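Local atomic coordinates of periplasmic binding protein/LacI transcriptional regulator (Brachyspira murdochii, PDB entry 4KQC), a protein that belongs to the periplasmic solute-binding proteins of ABC transporters and probably binds a carbohydrate between its two lobes. Residues I155-G160 with V269-Y274; T187-A192 with L211-M216. All blocks are in the same frame, centred on the assembly; numbering follows the deposited sequence. Where two conformers were deposited one is given.

Interaction 1. Residues I155-G160 with V269-Y274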
loop_
_atom_site.group_PDB
_atom_site.type_symbol
_atom_site.label_atom_id
_atom_site.label_comp_id
_atom_site.label_asym_id
_atom_site.label_seq_id
_atom_site.Cartn_x
_atom_site.Cartn_y
_atom_site.Cartn_z
ATOM N N ILE A 155 8.082 1.206 -5.515
ATOM C CA ILE A 155 9.516 0.974 -5.218
ATOM C C ILE A 155 9.691 0.619 -3.728
ATOM O O ILE A 155 10.367 -0.323 -3.381
ATOM C CB ILE A 155 10.361 2.165 -5.643
ATOM C CG1 ILE A 155 10.310 2.313 -7.202
ATOM C CG2 ILE A 155 11.775 2.062 -5.138
ATOM C CD1 ILE A 155 10.833 3.654 -7.649
ATOM N N GLY A 156 9.080 1.398 -2.853
ATOM C CA GLY A 156 9.210 1.133 -1.467
ATOM C C GLY A 156 8.554 -0.137 -0.985
ATOM O O GLY A 156 9.141 -0.855 -0.156
ATOM N N ARG A 157 7.377 -0.472 -1.513
ATOM C CA ARG A 157 6.751 -1.747 -1.108
ATOM C C ARG A 157 7.532 -2.953 -1.601
ATOM O O ARG A 157 7.488 -4.004 -0.978
ATOM C CB ARG A 157 5.311 -1.829 -1.554
ATOM C CG ARG A 157 4.404 -0.848 -0.836
ATOM C CD ARG A 157 2.953 -1.129 -1.118
ATOM N NE ARG A 157 2.051 -0.214 -0.447
ATOM C CZ ARG A 157 0.729 -0.319 -0.511
ATOM N NH1 ARG A 157 0.177 -1.298 -1.164
ATOM N NH2 ARG A 157 -0.056 0.496 0.186
ATOM N N ALA A 158 8.281 -2.817 -2.684
ATOM C CA ALA A 158 9.131 -3.919 -3.188
ATOM C C ALA A 158 10.461 -3.960 -2.456
ATOM O O ALA A 158 10.886 -5.047 -2.015
ATOM C CB ALA A 158 9.423 -3.724 -4.677
ATOM N N GLU A 159 11.155 -2.836 -2.396
ATOM C CA GLU A 159 12.507 -2.702 -1.786
ATOM C C GLU A 159 12.448 -3.147 -0.337
ATOM O O GLU A 159 13.367 -3.797 0.147
ATOM C CB GLU A 159 13.067 -1.269 -1.850
ATOM C CG GLU A 159 13.823 -0.883 -3.143
ATOM C CD GLU A 159 14.540 0.499 -3.124
ATOM O OE1 GLU A 159 14.403 1.324 -2.171
ATOM O OE2 GLU A 159 15.225 0.783 -4.118
ATOM N N GLY A 160 11.392 -2.746 0.377
ATOM C CA GLY A 160 11.269 -3.109 1.815
ATOM C C GLY A 160 11.322 -4.621 2.040
ATOM O O GLY A 160 11.950 -5.118 3.003
ATOM N N VAL A 269 -0.418 -7.602 4.990
ATOM C CA VAL A 269 -0.311 -6.467 5.922
ATOM C C VAL A 269 -1.336 -5.420 5.613
ATOM O O VAL A 269 -1.633 -5.190 4.443
ATOM C CB VAL A 269 1.110 -5.845 5.947
ATOM C CG1 VAL A 269 2.069 -6.810 6.558
ATOM C CG2 VAL A 269 1.583 -5.439 4.600
ATOM N N THR A 270 -1.918 -4.834 6.657
ATOM C CA THR A 270 -2.933 -3.771 6.467
ATOM C C THR A 270 -2.407 -2.479 7.009
ATOM O O THR A 270 -1.666 -2.422 7.986
ATOM C CB THR A 270 -4.295 -4.076 7.141
ATOM O OG1 THR A 270 -5.237 -3.035 6.880
ATOM C CG2 THR A 270 -4.203 -4.288 8.643
ATOM N N GLN A 271 -2.801 -1.413 6.364
ATOM C CA GLN A 271 -2.573 -0.085 6.896
ATOM C C GLN A 271 -3.639 0.296 7.924
ATOM O O GLN A 271 -4.473 -0.499 8.261
ATOM C CB GLN A 271 -2.549 0.940 5.763
ATOM C CG GLN A 271 -1.654 0.642 4.545
ATOM C CD GLN A 271 -1.745 1.745 3.515
ATOM O OE1 GLN A 271 -1.310 2.890 3.795
ATOM N NE2 GLN A 271 -2.306 1.477 2.378
ATOM N N ASP A 272 -3.582 1.529 8.441
ATOM C CA ASP A 272 -4.567 2.030 9.454
ATOM C C ASP A 272 -5.209 3.298 8.859
ATOM O O ASP A 272 -4.772 4.431 9.159
ATOM C CB ASP A 272 -3.861 2.337 10.759
ATOM C CG ASP A 272 -4.816 2.740 11.891
ATOM O OD1 ASP A 272 -6.031 3.006 11.712
ATOM O OD2 ASP A 272 -4.374 2.769 13.091
ATOM N N PRO A 273 -6.171 3.103 7.938
ATOM C CA PRO A 273 -6.742 4.255 7.214
ATOM C C PRO A 273 -7.365 5.314 8.114
ATOM O O PRO A 273 -7.172 6.525 7.877
ATOM C CB PRO A 273 -7.772 3.611 6.287
ATOM C CG PRO A 273 -8.047 2.247 6.862
ATOM C CD PRO A 273 -6.735 1.825 7.447
ATOM N N TYR A 274 -8.044 4.917 9.192
ATOM C CA TYR A 274 -8.588 5.918 10.071
ATOM C C TYR A 274 -7.530 6.860 10.638
ATOM O O TYR A 274 -7.692 8.081 10.680
ATOM C CB TYR A 274 -9.346 5.261 11.197
ATOM C CG TYR A 274 -10.069 6.216 12.080
ATOM C CD1 TYR A 274 -9.404 6.845 13.142
ATOM C CD2 TYR A 274 -11.442 6.406 11.944
ATOM C CE1 TYR A 274 -10.118 7.691 14.013
ATOM C CE2 TYR A 274 -12.153 7.224 12.816
ATOM C CZ TYR A 274 -11.471 7.865 13.846
ATOM O OH TYR A 274 -12.109 8.728 14.762
#
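The two-lobed periplasmic binding protein fold brings Arg-157, on helix 152-171, up to Gln-271, between strand 267-270 and helix 273-288. The polar cluster they join lies near the centre of the chain, consistent with the region between the lobes where relatives bind sugar. The backbones stay well apart, 11.0 Å between the nearest CA atoms, Arg-157 and Val-269, and the gap is bridged by two long side chains alone. Arg-157 leaves its helix with CG beside the backbone N (chi1 -68°) and then runs fully extended, carrying its guanidinium out to the far end. Gln-271 meets it at about a right angle, with amide and guanidinium planes 84° apart. Gln-271 NE2 comes to the edge of the Arg-157 guanidinium, near its plane, 3.3 Å from Arg-157 NH2. Both nitrogens are donors, so the pair is held together by a shared partner rather than by a bond of its own: the carboxylate of Asp-251 accepts from Gln-271 NE2 at OD1 and forms a salt bridge with Arg-157 NH1 through OD2. Ser-212 O and Asn-113 OD1 take the N-H groups of NH1 and NE, and Phe-250 makes a cation-pi contact, which together fix the rotation of the guanidinium. Gln-271 OE1 bonds with Thr-111 OG1, while its side chain also touches Phe-18 of helix 18-33. Behind the amide nitrogen, Gln-271 CD remains 3.9 Å from Arg-157 NH2.

Interaction 2. Residues T187-A192 with L211-M216. With NO3 (nitrate ion), chain D.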
loop_
_atom_site.group_PDB
_atom_site.type_symbol
_atom_site.label_atom_id
_atom_site.label_comp_id
_atom_site.label_asym_id
_atom_site.label_seq_id
_atom_site.Cartn_x
_atom_site.Cartn_y
_atom_site.Cartn_z
ATOM N N THR A 187 2.990 -4.322 -16.756
ATOM C CA THR A 187 3.074 -3.116 -17.596
ATOM C C THR A 187 2.022 -2.086 -17.214
ATOM O O THR A 187 2.229 -0.891 -17.377
ATOM C CB THR A 187 3.074 -3.466 -19.099
ATOM O OG1 THR A 187 3.375 -2.276 -19.875
ATOM C CG2 THR A 187 1.750 -4.101 -19.534
ATOM N N THR A 188 0.904 -2.560 -16.663
ATOM C CA THR A 188 -0.066 -1.697 -15.970
ATOM C C THR A 188 -0.632 -2.445 -14.777
ATOM O O THR A 188 -0.369 -3.662 -14.603
ATOM C CB THR A 188 -1.298 -1.297 -16.868
ATOM O OG1 THR A 188 -2.151 -2.443 -17.087
ATOM C CG2 THR A 188 -0.918 -0.681 -18.204
ATOM N N GLN A 189 -1.474 -1.782 -13.990
ATOM C CA GLN A 189 -2.159 -2.460 -12.878
ATOM C C GLN A 189 -3.519 -3.021 -13.306
ATOM O O GLN A 189 -4.339 -3.308 -12.463
ATOM C CB GLN A 189 -2.304 -1.493 -11.708
ATOM C CG GLN A 189 -0.933 -1.103 -11.064
ATOM C CD GLN A 189 -1.127 -0.359 -9.780
ATOM O OE1 GLN A 189 -1.717 -0.905 -8.825
ATOM N NE2 GLN A 189 -0.718 0.909 -9.751
ATOM N N ASN A 190 -3.740 -3.130 -14.618
ATOM C CA ASN A 190 -4.978 -3.730 -15.119
ATOM C C ASN A 190 -4.902 -5.245 -15.054
ATOM O O ASN A 190 -3.846 -5.869 -14.991
ATOM C CB ASN A 190 -5.296 -3.228 -16.518
ATOM C CG ASN A 190 -5.436 -1.714 -16.548
ATOM O OD1 ASN A 190 -6.041 -1.152 -15.663
ATOM N ND2 ASN A 190 -4.891 -1.063 -17.551
ATOM N N GLU A 191 -6.091 -5.835 -15.097
ATOM C CA GLU A 191 -6.290 -7.291 -14.889
ATOM C C GLU A 191 -5.493 -8.214 -15.766
ATOM O O GLU A 191 -4.822 -9.141 -15.251
ATOM C CB GLU A 191 -7.796 -7.565 -15.099
ATOM C CG GLU A 191 -8.241 -9.011 -15.119
ATOM C CD GLU A 191 -9.728 -9.123 -15.396
ATOM O OE1 GLU A 191 -10.182 -9.078 -16.575
ATOM O OE2 GLU A 191 -10.435 -9.234 -14.392
ATOM N N ALA A 192 -5.536 -8.007 -17.076
ATOM C CA ALA A 192 -4.830 -8.907 -17.949
ATOM C C ALA A 192 -3.347 -8.774 -17.745
ATOM O O ALA A 192 -2.653 -9.751 -17.830
ATOM C CB ALA A 192 -5.146 -8.665 -19.414
ATOM N N LEU A 211 2.548 -10.131 -3.117
ATOM C CA LEU A 211 1.626 -9.243 -3.798
ATOM C C LEU A 211 1.639 -7.856 -3.160
ATOM O O LEU A 211 1.209 -7.725 -2.030
ATOM C CB LEU A 211 0.232 -9.896 -3.700
ATOM C CG LEU A 211 0.068 -11.341 -4.184
ATOM C CD1 LEU A 211 -1.252 -11.910 -3.696
ATOM C CD2 LEU A 211 0.224 -11.373 -5.686
ATOM N N SER A 212 2.267 -6.868 -3.800
ATOM C CA SER A 212 2.504 -5.547 -3.200
ATOM C C SER A 212 1.287 -4.656 -3.028
ATOM O O SER A 212 1.410 -3.637 -2.356
ATOM C CB SER A 212 3.659 -4.802 -3.884
ATOM O OG SER A 212 3.319 -4.419 -5.192
ATOM N N ASN A 213 0.141 -4.995 -3.626
ATOM C CA ASN A 213 -1.053 -4.215 -3.410
ATOM C C ASN A 213 -2.295 -5.014 -3.758
ATOM O O ASN A 213 -2.208 -6.165 -4.171
ATOM C CB ASN A 213 -1.021 -2.806 -4.051
ATOM C CG ASN A 213 -1.296 -2.818 -5.509
ATOM O OD1 ASN A 213 -1.310 -3.853 -6.115
ATOM N ND2 ASN A 213 -1.446 -1.629 -6.102
ATOM N N GLU A 214 -3.452 -4.408 -3.531
ATOM C CA GLU A 214 -4.707 -5.069 -3.835
ATOM C C GLU A 214 -4.890 -5.452 -5.322
ATOM O O GLU A 214 -5.408 -6.510 -5.661
ATOM C CB GLU A 214 -5.847 -4.127 -3.381
ATOM C CG GLU A 214 -7.187 -4.719 -3.567
ATOM C CD GLU A 214 -8.308 -3.686 -3.194
ATOM O OE1 GLU A 214 -8.035 -2.563 -2.703
ATOM O OE2 GLU A 214 -9.457 -4.049 -3.450
ATOM N N ALA A 215 -4.423 -4.599 -6.235
ATOM C CA ALA A 215 -4.534 -4.875 -7.648
ATOM C C ALA A 215 -3.712 -6.105 -7.973
ATOM O O ALA A 215 -4.139 -6.932 -8.736
ATOM C CB ALA A 215 -4.025 -3.699 -8.448
HETATM N N MSE A 216 -2.511 -6.222 -7.406
HETATM C CA MSE A 216 -1.738 -7.443 -7.587
HETATM C C MSE A 216 -2.480 -8.663 -7.125
HETATM O O MSE A 216 -2.442 -9.705 -7.803
HETATM C CB MSE A 216 -0.373 -7.376 -6.904
HETATM C CG MSE A 216 0.600 -6.257 -7.218
HETATM SE SE MSE A 216 1.036 -6.102 -9.125
HETATM C CE MSE A 216 -0.190 -4.636 -9.618
HETATM N N NO3 D . -5.797 -5.040 -19.225
HETATM O O1 NO3 D . -6.705 -5.486 -18.547
HETATM O O2 NO3 D . -6.104 -4.213 -20.299
HETATM O O3 NO3 D . -4.466 -5.346 -18.922
#
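Off one face of the Gln-189 amide lies the terminal CE of selenomethionine Met-216, packed 3.9 Å from Gln-189 CG; Ala-215 CB lies to the other side, closer to the plane and 3.6 Å from Gln-189 OE1. The amide of Asn-213 meets the oxygen end of this group, the two planes 37° apart. Asn-213 ND2, with the acceptor almost in the amide plane of Asn-213, gives a fairly straight hydrogen bond of 2.8 Å to Gln-189 OE1, which receives it tilted 30° from the carbonyl plane. Asn-213 is the N-cap of helix 214-223: with CG between the backbone N and carbonyl carbon (chi1 79°), its OD1 turns back to accept from Met-216 N at 3.0 Å in a capping bond. With an alanine in place of Asn-213, Gln-189 OE1 would probably lose this donor and Met-216 N its capping acceptor. On the opposing segment, Thr-188 OG1 accepts from Asn-190 N in an ST turn, and Ala-192 N holds O1 of a nitrate, probably from the crystallisation liquor. The contact thus joins the starts of helices 191-199 and 214-223, where Met-216 also touches Ile-194, while Leu-148, in a loop beyond strand 141-146, packs against both amide-bearing side chains.

How the interactions relate
From the N terminus the chain first meets 155-160 on helix 152-171, then passes along the edge strand 179-184 into 187-192. Helix 191-199 and strand 208-211 follow, and 211-216 closes the short loop of interaction 2. The chain continues through strands 246-250 and 267-270 before 269-274 closes the longer loop of interaction 1, within which interaction 2 is nested. Their centres lie 15 Å apart, yet they touch through Arg-157, whose NH1 reaches Ser-212 O in a probable hydrogen bond and packs 3.5 Å from Asn-213 CB. Interaction 2 ties neighbouring helix starts within one lobe; interaction 1 links a helix of that lobe to the chain leaving its mixed sheet.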